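Long-range contacts in Fdc1 (Candida dubliniensis, PDB 4ZAD), which probably catalyses the reversible decarboxylation of ferulic, p-coumaric and cinnamic acids to their vinyl products, using a prenylated FMN cofactor: residues K354-V359 against L370-N375; Y344-H349 against D395-S400; E136-T141 against N308-R313. All blocks are in the same frame, centred on the assembly; numbering follows the deposited sequence.

Overall arrangement
Contacts 1 and 2 are neighbours in the C-terminal domain region, their centres about 12 Å apart, while contact 3 belongs to the Rift-related region on the opposite side of the chain's centre. Contact 1 is nested inside the loop closed by contact 2, and the two touch: I346 packs on V356 and V359, and L397 on L370. The centre of contact 3 is about 48 Å from that of contact 1 and about 43 Å from that of contact 2. Contact 2 lies closest to the active site: the side chain of L345 is about 8 Å from that of K405, which binds the prenylated FMN, and about 11 Å from the cofactor.

Contact 1: K354-V359 against L370-N375; sequences KIVEDV and LAVKIN
With CG anti to the backbone N (chi1 -178°) and every later bond extended, K373 sends its ammonium out over the face it shares with D358, where NZ comes within a long 4.0 Å of E357 OE1. N375, whose CG is also anti to N, turns its amide to the same carboxylate. E357 thus faces both: OE1 makes the long salt bridge with K373, and OE2 accepts a weak, bent hydrogen bond from N375 ND2 at 3.2 Å, with carboxylate and amide planes well turned from each other. The grip on E357 is therefore a loose one. N375 spends its OD1 elsewhere, capping E378 N at the start of the following helix.

The backbone carries more of the contact. Strands 356-359 and 370-374 run antiparallel, but E357 has a helical backbone (-85/-33) and E357 and D358 together lie opposite the single residue K373, a beta bulge that keeps V356 and V359 on one face. Here E357 N reaches K373 O at 2.7 Å, almost straight down the C=O, and K373 N returns to D358 O at 2.9 Å. At the helix end of the hairpin, N375 N, just past its strand, bonds to I355 O at 2.8 Å. On the valine face, V356 CG2 touches I374 CD1 at 4.0 Å and also V372 CG1, while V359 CG2 meets L370 CD1 at 3.9 Å. D358 points to the other face, where its carboxylate pairs with K100 and K343.

This is the beta hairpin at one edge of a five-stranded mixed sheet. Strand 369-374 bonds in parallel to strand 412-417 on its far side, I346 of helix 334-347 packs on V356 and V359, and helix 386-399 reaches I355 through L389 and L370 through L397.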
loop_
_atom_site.group_PDB
_atom_site.type_symbol
_atom_site.label_atom_id
_atom_site.label_comp_id
_atom_site.label_asym_id
_atom_site.label_seq_id
_atom_site.Cartn_x
_atom_site.Cartn_y
_atom_site.Cartn_z
ATOM N N LYS A 354 -7.188 -21.712 -17.371
ATOM C CA LYS A 354 -5.946 -22.500 -17.314
ATOM C C LYS A 354 -4.831 -21.802 -16.525
ATOM O O LYS A 354 -3.953 -22.470 -15.957
ATOM C CB LYS A 354 -5.408 -22.781 -18.732
ATOM C CG LYS A 354 -6.276 -23.655 -19.670
ATOM C CD LYS A 354 -5.441 -24.056 -20.923
ATOM C CE LYS A 354 -6.137 -23.849 -22.297
ATOM N NZ LYS A 354 -5.193 -23.271 -23.352
ATOM N N ILE A 355 -4.850 -20.464 -16.536
ATOM C CA ILE A 355 -3.767 -19.641 -15.990
ATOM C C ILE A 355 -4.102 -18.825 -14.760
ATOM O O ILE A 355 -3.195 -18.453 -14.038
ATOM C CB ILE A 355 -3.229 -18.617 -17.029
ATOM C CG1 ILE A 355 -4.337 -17.674 -17.497
ATOM C CG2 ILE A 355 -2.534 -19.327 -18.199
ATOM C CD1 ILE A 355 -3.862 -16.642 -18.480
ATOM N N VAL A 356 -5.378 -18.522 -14.521
ATOM C CA VAL A 356 -5.746 -17.646 -13.404
ATOM C C VAL A 356 -5.973 -18.440 -12.155
ATOM O O VAL A 356 -6.939 -19.201 -12.069
ATOM C CB VAL A 356 -7.031 -16.845 -13.654
ATOM C CG1 VAL A 356 -7.449 -16.098 -12.353
ATOM C CG2 VAL A 356 -6.861 -15.896 -14.805
ATOM N N GLU A 357 -5.137 -18.211 -11.146
ATOM C CA GLU A 357 -5.240 -18.962 -9.894
ATOM C C GLU A 357 -6.238 -18.391 -8.912
ATOM O O GLU A 357 -6.854 -19.131 -8.149
ATOM C CB GLU A 357 -3.884 -19.051 -9.218
ATOM C CG GLU A 357 -3.040 -20.218 -9.758
ATOM C CD GLU A 357 -1.650 -20.288 -9.122
ATOM O OE1 GLU A 357 -1.539 -20.050 -7.892
ATOM O OE2 GLU A 357 -0.673 -20.575 -9.855
ATOM N N ASP A 358 -6.382 -17.068 -8.918
ATOM C CA ASP A 358 -7.143 -16.335 -7.900
ATOM C C ASP A 358 -7.263 -14.889 -8.342
ATOM O O ASP A 358 -6.449 -14.410 -9.125
ATOM C CB ASP A 358 -6.438 -16.397 -6.544
ATOM C CG ASP A 358 -6.943 -17.523 -5.645
ATOM O OD1 ASP A 358 -8.098 -17.994 -5.795
ATOM O OD2 ASP A 358 -6.169 -17.931 -4.759
ATOM N N VAL A 359 -8.313 -14.215 -7.887
ATOM C CA VAL A 359 -8.447 -12.783 -8.058
ATOM C C VAL A 359 -8.940 -12.201 -6.747
ATOM O O VAL A 359 -9.670 -12.857 -6.008
ATOM C CB VAL A 359 -9.409 -12.390 -9.223
ATOM C CG1 VAL A 359 -9.153 -13.255 -10.451
ATOM C CG2 VAL A 359 -10.864 -12.448 -8.806
ATOM N N LEU A 370 -8.275 -4.812 -9.172
ATOM C CA LEU A 370 -8.486 -6.275 -9.064
ATOM C C LEU A 370 -7.160 -6.915 -9.365
ATOM O O LEU A 370 -6.647 -6.775 -10.437
ATOM C CB LEU A 370 -9.543 -6.782 -10.056
ATOM C CG LEU A 370 -9.858 -8.286 -9.984
ATOM C CD1 LEU A 370 -10.563 -8.569 -8.657
ATOM C CD2 LEU A 370 -10.703 -8.797 -11.155
ATOM N N ALA A 371 -6.583 -7.578 -8.394
ATOM C CA ALA A 371 -5.359 -8.319 -8.619
ATOM C C ALA A 371 -5.757 -9.623 -9.259
ATOM O O ALA A 371 -6.749 -10.248 -8.820
ATOM C CB ALA A 371 -4.634 -8.572 -7.292
ATOM N N VAL A 372 -4.985 -10.046 -10.262
ATOM C CA VAL A 372 -5.206 -11.336 -10.946
ATOM C C VAL A 372 -3.969 -12.210 -10.886
ATOM O O VAL A 372 -2.990 -11.920 -11.533
ATOM C CB VAL A 372 -5.564 -11.077 -12.410
ATOM C CG1 VAL A 372 -5.597 -12.378 -13.210
ATOM C CG2 VAL A 372 -6.903 -10.352 -12.466
ATOM N N LYS A 373 -4.003 -13.267 -10.104
ATOM C CA LYS A 373 -2.813 -14.082 -9.890
ATOM C C LYS A 373 -2.673 -15.190 -10.955
ATOM O O LYS A 373 -3.496 -16.090 -11.022
ATOM C CB LYS A 373 -2.871 -14.697 -8.507
ATOM C CG LYS A 373 -1.657 -15.537 -8.151
ATOM C CD LYS A 373 -1.714 -16.022 -6.698
ATOM C CE LYS A 373 -0.481 -16.855 -6.356
ATOM N NZ LYS A 373 -0.579 -17.473 -5.022
ATOM N N ILE A 374 -1.625 -15.097 -11.767
ATOM C CA ILE A 374 -1.348 -15.950 -12.932
ATOM C C ILE A 374 -0.290 -16.993 -12.612
ATOM O O ILE A 374 0.777 -16.668 -12.121
ATOM C CB ILE A 374 -0.766 -15.089 -14.110
ATOM C CG1 ILE A 374 -1.735 -13.953 -14.497
ATOM C CG2 ILE A 374 -0.387 -15.932 -15.281
ATOM C CD1 ILE A 374 -3.180 -14.379 -14.729
ATOM N N ASN A 375 -0.615 -18.252 -12.885
ATOM C CA ASN A 375 0.328 -19.355 -12.932
ATOM C C ASN A 375 1.269 -19.214 -14.143
ATOM O O ASN A 375 0.874 -19.492 -15.273
ATOM C CB ASN A 375 -0.476 -20.639 -13.051
ATOM C CG ASN A 375 0.394 -21.896 -12.995
ATOM O OD1 ASN A 375 1.316 -22.081 -13.808
ATOM N ND2 ASN A 375 0.101 -22.763 -12.030
#

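Contact 2: Y344-H349 against D395-S400; sequences YLISQH and DFLFRS
A T-shaped (edge-to-face) aromatic pair, H349 on F396, makes the centre of this buried contact in the C-terminal region of the UbiD fold, between the C-terminal end of helix 334-347 with the turn after it, and helix 386-399. H349 sits in the turn that leads to helix 352-355, whereas F396 belongs to helix 386-399; no hydrogen bond crosses between the two segments, so side-chain packing carries the join. The ring centroids are 4.6 Å apart and the planes stand at 65°, short of a true right angle. It is the carbon corner of the imidazole that does the touching: H349 CD2 sits over one face of the phenyl ring, displaced toward its rim, and lies 3.6 Å from F396 CE1.

What sets the imidazole is the chain around it. Its CG is anti to the backbone N (chi1 -161°), which carries the ring out toward F396, and ND1 makes weak hydrogen bonds to V351 N and L352 N. ND1 thus faces the turn into the next helix while CD2 stays on the phenyl. F396 also has its CG anti to N, and the ring reaches across until its outer edge arrives at helix 334-347. At that edge, close to the ring plane, F396 CE2 meets I346 CG1 at 4.1 Å. Beside it, F396 CZ lies 3.9 Å from L345 O. The side chain of L345 is about 8 Å from that of K405, which binds the prenylated FMN. C403 and L352 pack on F396 too. Next along, I346 runs on past the phenyl ring, and its last carbon, I346 CD1, comes to 4.4 Å from L397 CD2.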
loop_
_atom_site.group_PDB
_atom_site.type_symbol
_atom_site.label_atom_id
_atom_site.label_comp_id
_atom_site.label_asym_id
_atom_site.label_seq_id
_atom_site.Cartn_x
_atom_site.Cartn_y
_atom_site.Cartn_z
ATOM N N TYR A 344 -15.503 -17.110 -10.356
ATOM C CA TYR A 344 -16.383 -18.073 -10.951
ATOM C C TYR A 344 -16.385 -17.909 -12.462
ATOM O O TYR A 344 -16.043 -18.827 -13.183
ATOM C CB TYR A 344 -17.805 -18.057 -10.385
ATOM C CG TYR A 344 -18.645 -19.105 -11.086
ATOM C CD1 TYR A 344 -18.449 -20.478 -10.843
ATOM C CD2 TYR A 344 -19.551 -18.747 -12.071
ATOM C CE1 TYR A 344 -19.172 -21.446 -11.547
ATOM C CE2 TYR A 344 -20.266 -19.700 -12.768
ATOM C CZ TYR A 344 -20.078 -21.034 -12.507
ATOM O OH TYR A 344 -20.826 -21.959 -13.214
ATOM N N LEU A 345 -16.741 -16.731 -12.941
ATOM C CA LEU A 345 -16.822 -16.501 -14.369
ATOM C C LEU A 345 -15.535 -16.850 -15.131
ATOM O O LEU A 345 -15.594 -17.332 -16.251
ATOM C CB LEU A 345 -17.246 -15.047 -14.628
ATOM C CG LEU A 345 -18.713 -14.751 -14.319
ATOM C CD1 LEU A 345 -19.085 -13.311 -14.631
ATOM C CD2 LEU A 345 -19.568 -15.694 -15.174
ATOM N N ILE A 346 -14.378 -16.637 -14.514
ATOM C CA ILE A 346 -13.073 -16.819 -15.180
ATOM C C ILE A 346 -12.770 -18.313 -15.359
ATOM O O ILE A 346 -12.321 -18.776 -16.392
ATOM C CB ILE A 346 -11.969 -16.125 -14.355
ATOM C CG1 ILE A 346 -11.926 -14.644 -14.685
ATOM C CG2 ILE A 346 -10.648 -16.688 -14.639
ATOM C CD1 ILE A 346 -10.800 -13.855 -13.966
ATOM N N SER A 347 -12.941 -19.026 -14.275
ATOM C CA SER A 347 -13.228 -20.456 -14.217
ATOM C C SER A 347 -13.888 -21.111 -15.416
ATOM O O SER A 347 -13.608 -22.230 -15.756
ATOM C CB SER A 347 -14.210 -20.573 -13.088
ATOM O OG SER A 347 -14.601 -21.868 -12.838
ATOM N N GLN A 348 -14.844 -20.429 -16.002
ATOM C CA GLN A 348 -15.601 -20.979 -17.091
ATOM C C GLN A 348 -15.045 -20.515 -18.417
ATOM O O GLN A 348 -15.588 -20.884 -19.437
ATOM C CB GLN A 348 -17.056 -20.545 -16.965
ATOM C CG GLN A 348 -17.744 -21.117 -15.764
ATOM C CD GLN A 348 -17.938 -22.627 -15.863
ATOM O OE1 GLN A 348 -17.374 -23.387 -15.074
ATOM N NE2 GLN A 348 -18.734 -23.065 -16.841
ATOM N N HIS A 349 -13.978 -19.703 -18.400
ATOM C CA HIS A 349 -13.346 -19.196 -19.620
ATOM C C HIS A 349 -12.312 -20.174 -20.079
ATOM O O HIS A 349 -11.368 -20.451 -19.328
ATOM C CB HIS A 349 -12.653 -17.870 -19.388
ATOM C CG HIS A 349 -12.388 -17.102 -20.643
ATOM N ND1 HIS A 349 -11.281 -17.315 -21.426
ATOM C CD2 HIS A 349 -13.095 -16.114 -21.248
ATOM C CE1 HIS A 349 -11.310 -16.484 -22.455
ATOM N NE2 HIS A 349 -12.401 -15.743 -22.372
ATOM N N ASP A 395 -11.029 -7.228 -22.362
ATOM C CA ASP A 395 -12.220 -7.373 -23.180
ATOM C C ASP A 395 -13.180 -8.213 -22.371
ATOM O O ASP A 395 -14.386 -7.908 -22.270
ATOM C CB ASP A 395 -11.932 -8.039 -24.531
ATOM C CG ASP A 395 -11.467 -7.039 -25.598
ATOM O OD1 ASP A 395 -11.541 -5.798 -25.362
ATOM O OD2 ASP A 395 -11.021 -7.503 -26.691
ATOM N N PHE A 396 -12.629 -9.242 -21.748
ATOM C CA PHE A 396 -13.459 -10.147 -21.009
ATOM C C PHE A 396 -14.103 -9.535 -19.774
ATOM O O PHE A 396 -15.285 -9.694 -19.572
ATOM C CB PHE A 396 -12.714 -11.393 -20.610
ATOM C CG PHE A 396 -13.593 -12.402 -19.945
ATOM C CD1 PHE A 396 -14.703 -12.921 -20.615
ATOM C CD2 PHE A 396 -13.338 -12.823 -18.640
ATOM C CE1 PHE A 396 -15.546 -13.845 -19.969
ATOM C CE2 PHE A 396 -14.152 -13.733 -18.025
ATOM C CZ PHE A 396 -15.258 -14.247 -18.685
ATOM N N LEU A 397 -13.301 -8.879 -18.952
ATOM C CA LEU A 397 -13.747 -8.311 -17.712
ATOM C C LEU A 397 -14.532 -6.999 -17.911
ATOM O O LEU A 397 -15.479 -6.747 -17.174
ATOM C CB LEU A 397 -12.555 -8.094 -16.776
ATOM C CG LEU A 397 -11.843 -9.373 -16.302
ATOM C CD1 LEU A 397 -10.757 -9.022 -15.269
ATOM C CD2 LEU A 397 -12.791 -10.380 -15.677
ATOM N N PHE A 398 -14.167 -6.182 -18.898
ATOM C CA PHE A 398 -14.830 -4.898 -19.068
ATOM C C PHE A 398 -15.994 -4.913 -20.058
ATOM O O PHE A 398 -16.913 -4.092 -19.929
ATOM C CB PHE A 398 -13.848 -3.794 -19.487
ATOM C CG PHE A 398 -12.741 -3.513 -18.493
ATOM C CD1 PHE A 398 -12.955 -3.590 -17.128
ATOM C CD2 PHE A 398 -11.490 -3.131 -18.942
ATOM C CE1 PHE A 398 -11.927 -3.337 -16.234
ATOM C CE2 PHE A 398 -10.473 -2.850 -18.056
ATOM C CZ PHE A 398 -10.683 -2.976 -16.702
ATOM N N ARG A 399 -15.962 -5.825 -21.034
ATOM C CA ARG A 399 -16.916 -5.755 -22.129
ATOM C C ARG A 399 -17.766 -6.987 -22.361
ATOM O O ARG A 399 -18.771 -6.909 -23.087
ATOM C CB ARG A 399 -16.191 -5.439 -23.424
ATOM C CG ARG A 399 -15.446 -4.112 -23.466
ATOM C CD ARG A 399 -15.110 -3.759 -24.926
ATOM N NE ARG A 399 -14.260 -2.575 -25.012
ATOM C CZ ARG A 399 -14.413 -1.521 -25.838
ATOM N NH1 ARG A 399 -15.406 -1.442 -26.751
ATOM N NH2 ARG A 399 -13.511 -0.533 -25.755
ATOM N N SER A 400 -17.400 -8.132 -21.793
ATOM C CA SER A 400 -18.163 -9.324 -22.101
ATOM C C SER A 400 -19.546 -9.273 -21.463
ATOM O O SER A 400 -19.769 -8.616 -20.426
ATOM C CB SER A 400 -17.428 -10.587 -21.677
ATOM O OG SER A 400 -17.439 -10.769 -20.279
#

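Contact 3: E136-T141 against N308-R313; sequences EQIDLT and NHISYR
I138 presses its terminal methyl onto the backbone of a beta bulge: CD1 lies 3.7 Å from both N308 C and H309 N, the two atoms of one peptide link. N308 and H309 together face E273 on the adjacent strand, a classic bulge, and the methyl rests on the link between them. N308 and H309 turn their own side chains away from the loop.

The rest of the contact is apolar. I310 points back toward the loop, and its CD1 settles against both branches of I138, 3.9 Å from CG1 and 4.0 Å from CG2, the two side chains meeting at a slant. With CG1 anti to the carbonyl carbon (chi1 -70°), I138 spreads one branch toward the bulge and leaves CG2 beside the isoleucine tip. L140 adds a lighter touch, its CD2 4.3 Å from the same I310 CD1. No hydrogen bond links the two segments; the loop is tied instead to its other neighbours, I138 O to K186 NZ and the L140 backbone to S185.

Both segments lie in the Rift-related domain, away from the cofactor and metal sites, and strand 300-312 belongs to its large antiparallel sheet. Residues 136-141 follow strand 131-134, which pairs antiparallel with strand 300-312, so the loop folds back over the strand beside its own. L133 packs on I138, and F272 of strand 270-277, the partner on the bulge side, packs on I310.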
loop_
_atom_site.group_PDB
_atom_site.type_symbol
_atom_site.label_atom_id
_atom_site.label_comp_id
_atom_site.label_asym_id
_atom_site.label_seq_id
_atom_site.Cartn_x
_atom_site.Cartn_y
_atom_site.Cartn_z
ATOM N N GLU A 136 -50.984 4.896 7.245
ATOM C CA GLU A 136 -51.420 6.034 8.056
ATOM C C GLU A 136 -50.521 6.154 9.295
ATOM O O GLU A 136 -50.072 7.229 9.643
ATOM C CB GLU A 136 -52.909 5.878 8.450
ATOM N N GLN A 137 -50.238 5.022 9.931
ATOM C CA GLN A 137 -49.463 4.984 11.175
ATOM C C GLN A 137 -47.963 5.205 10.939
ATOM O O GLN A 137 -47.219 5.483 11.893
ATOM C CB GLN A 137 -49.666 3.638 11.896
ATOM C CG GLN A 137 -51.122 3.148 12.085
ATOM C CD GLN A 137 -51.181 1.757 12.739
ATOM O OE1 GLN A 137 -51.697 0.781 12.170
ATOM N NE2 GLN A 137 -50.627 1.664 13.935
ATOM N N ILE A 138 -47.507 5.070 9.688
ATOM C CA ILE A 138 -46.066 5.085 9.426
ATOM C C ILE A 138 -45.583 6.504 9.366
ATOM O O ILE A 138 -46.223 7.327 8.726
ATOM C CB ILE A 138 -45.702 4.411 8.072
ATOM C CG1 ILE A 138 -45.922 2.914 8.121
ATOM C CG2 ILE A 138 -44.254 4.667 7.704
ATOM C CD1 ILE A 138 -46.299 2.327 6.782
ATOM N N ASP A 139 -44.448 6.764 10.015
ATOM C CA ASP A 139 -43.749 8.063 9.951
ATOM C C ASP A 139 -42.236 7.880 10.165
ATOM O O ASP A 139 -41.737 7.857 11.299
ATOM C CB ASP A 139 -44.326 9.054 10.972
ATOM C CG ASP A 139 -43.801 10.466 10.785
ATOM O OD1 ASP A 139 -42.689 10.650 10.266
ATOM O OD2 ASP A 139 -44.502 11.415 11.190
ATOM N N LEU A 140 -41.528 7.767 9.040
ATOM C CA LEU A 140 -40.113 7.402 9.006
ATOM C C LEU A 140 -39.238 8.495 9.634
ATOM O O LEU A 140 -38.136 8.219 10.119
ATOM C CB LEU A 140 -39.697 7.107 7.554
ATOM C CG LEU A 140 -40.421 5.946 6.840
ATOM C CD1 LEU A 140 -40.008 5.841 5.379
ATOM C CD2 LEU A 140 -40.188 4.612 7.541
ATOM N N THR A 141 -39.756 9.730 9.621
ATOM C CA THR A 141 -39.136 10.931 10.225
ATOM C C THR A 141 -38.835 10.729 11.716
ATOM O O THR A 141 -37.842 11.262 12.232
ATOM C CB THR A 141 -40.103 12.171 9.969
ATOM O OG1 THR A 141 -40.149 12.428 8.562
ATOM C CG2 THR A 141 -39.719 13.476 10.715
ATOM N N ASN A 308 -45.986 1.588 1.999
ATOM C CA ASN A 308 -47.371 1.464 2.435
ATOM C C ASN A 308 -47.536 0.617 3.699
ATOM O O ASN A 308 -48.578 0.651 4.317
ATOM C CB ASN A 308 -48.259 0.793 1.348
ATOM C CG ASN A 308 -48.278 1.535 -0.025
ATOM O OD1 ASN A 308 -48.476 0.873 -1.074
ATOM N ND2 ASN A 308 -48.092 2.874 -0.028
ATOM N N HIS A 309 -46.553 -0.186 4.070
ATOM C CA HIS A 309 -46.725 -1.144 5.164
ATOM C C HIS A 309 -45.393 -1.372 5.827
ATOM O O HIS A 309 -44.375 -1.050 5.245
ATOM C CB HIS A 309 -47.286 -2.489 4.652
ATOM C CG HIS A 309 -47.836 -3.366 5.733
ATOM N ND1 HIS A 309 -49.079 -3.165 6.303
ATOM C CD2 HIS A 309 -47.303 -4.440 6.365
ATOM C CE1 HIS A 309 -49.293 -4.095 7.219
ATOM N NE2 HIS A 309 -48.230 -4.881 7.278
ATOM N N ILE A 310 -45.415 -1.881 7.056
ATOM C CA ILE A 310 -44.214 -2.290 7.769
ATOM C C ILE A 310 -44.631 -3.369 8.752
ATOM O O ILE A 310 -45.640 -3.242 9.463
ATOM C CB ILE A 310 -43.556 -1.164 8.590
ATOM C CG1 ILE A 310 -42.962 -0.074 7.696
ATOM C CG2 ILE A 310 -42.442 -1.728 9.540
ATOM C CD1 ILE A 310 -42.452 1.141 8.501
ATOM N N SER A 311 -43.860 -4.444 8.773
ATOM C CA SER A 311 -44.048 -5.505 9.739
ATOM C C SER A 311 -42.711 -5.585 10.468
ATOM O O SER A 311 -41.689 -5.321 9.871
ATOM C CB SER A 311 -44.442 -6.815 9.033
ATOM O OG SER A 311 -43.381 -7.359 8.256
ATOM N N TYR A 312 -42.730 -5.888 11.764
ATOM C CA TYR A 312 -41.502 -5.918 12.569
ATOM C C TYR A 312 -41.666 -6.733 13.846
ATOM O O TYR A 312 -42.752 -6.816 14.412
ATOM C CB TYR A 312 -41.049 -4.502 12.926
ATOM C CG TYR A 312 -42.034 -3.761 13.782
ATOM C CD1 TYR A 312 -43.088 -3.068 13.218
ATOM C CD2 TYR A 312 -41.919 -3.753 15.159
ATOM C CE1 TYR A 312 -44.002 -2.396 13.999
ATOM C CE2 TYR A 312 -42.849 -3.066 15.959
ATOM C CZ TYR A 312 -43.877 -2.405 15.362
ATOM O OH TYR A 312 -44.775 -1.732 16.112
ATOM N N ARG A 313 -40.575 -7.340 14.291
ATOM C CA ARG A 313 -40.614 -8.216 15.451
ATOM C C ARG A 313 -40.428 -7.427 16.738
ATOM O O ARG A 313 -40.196 -6.238 16.707
ATOM C CB ARG A 313 -39.535 -9.282 15.331
ATOM C CG ARG A 313 -38.120 -8.767 15.535
ATOM C CD ARG A 313 -37.074 -9.841 15.239
ATOM N NE ARG A 313 -37.333 -11.101 15.938
ATOM C CZ ARG A 313 -36.728 -12.239 15.652
ATOM N NH1 ARG A 313 -35.841 -12.295 14.683
ATOM N NH2 ARG A 313 -37.020 -13.331 16.313
#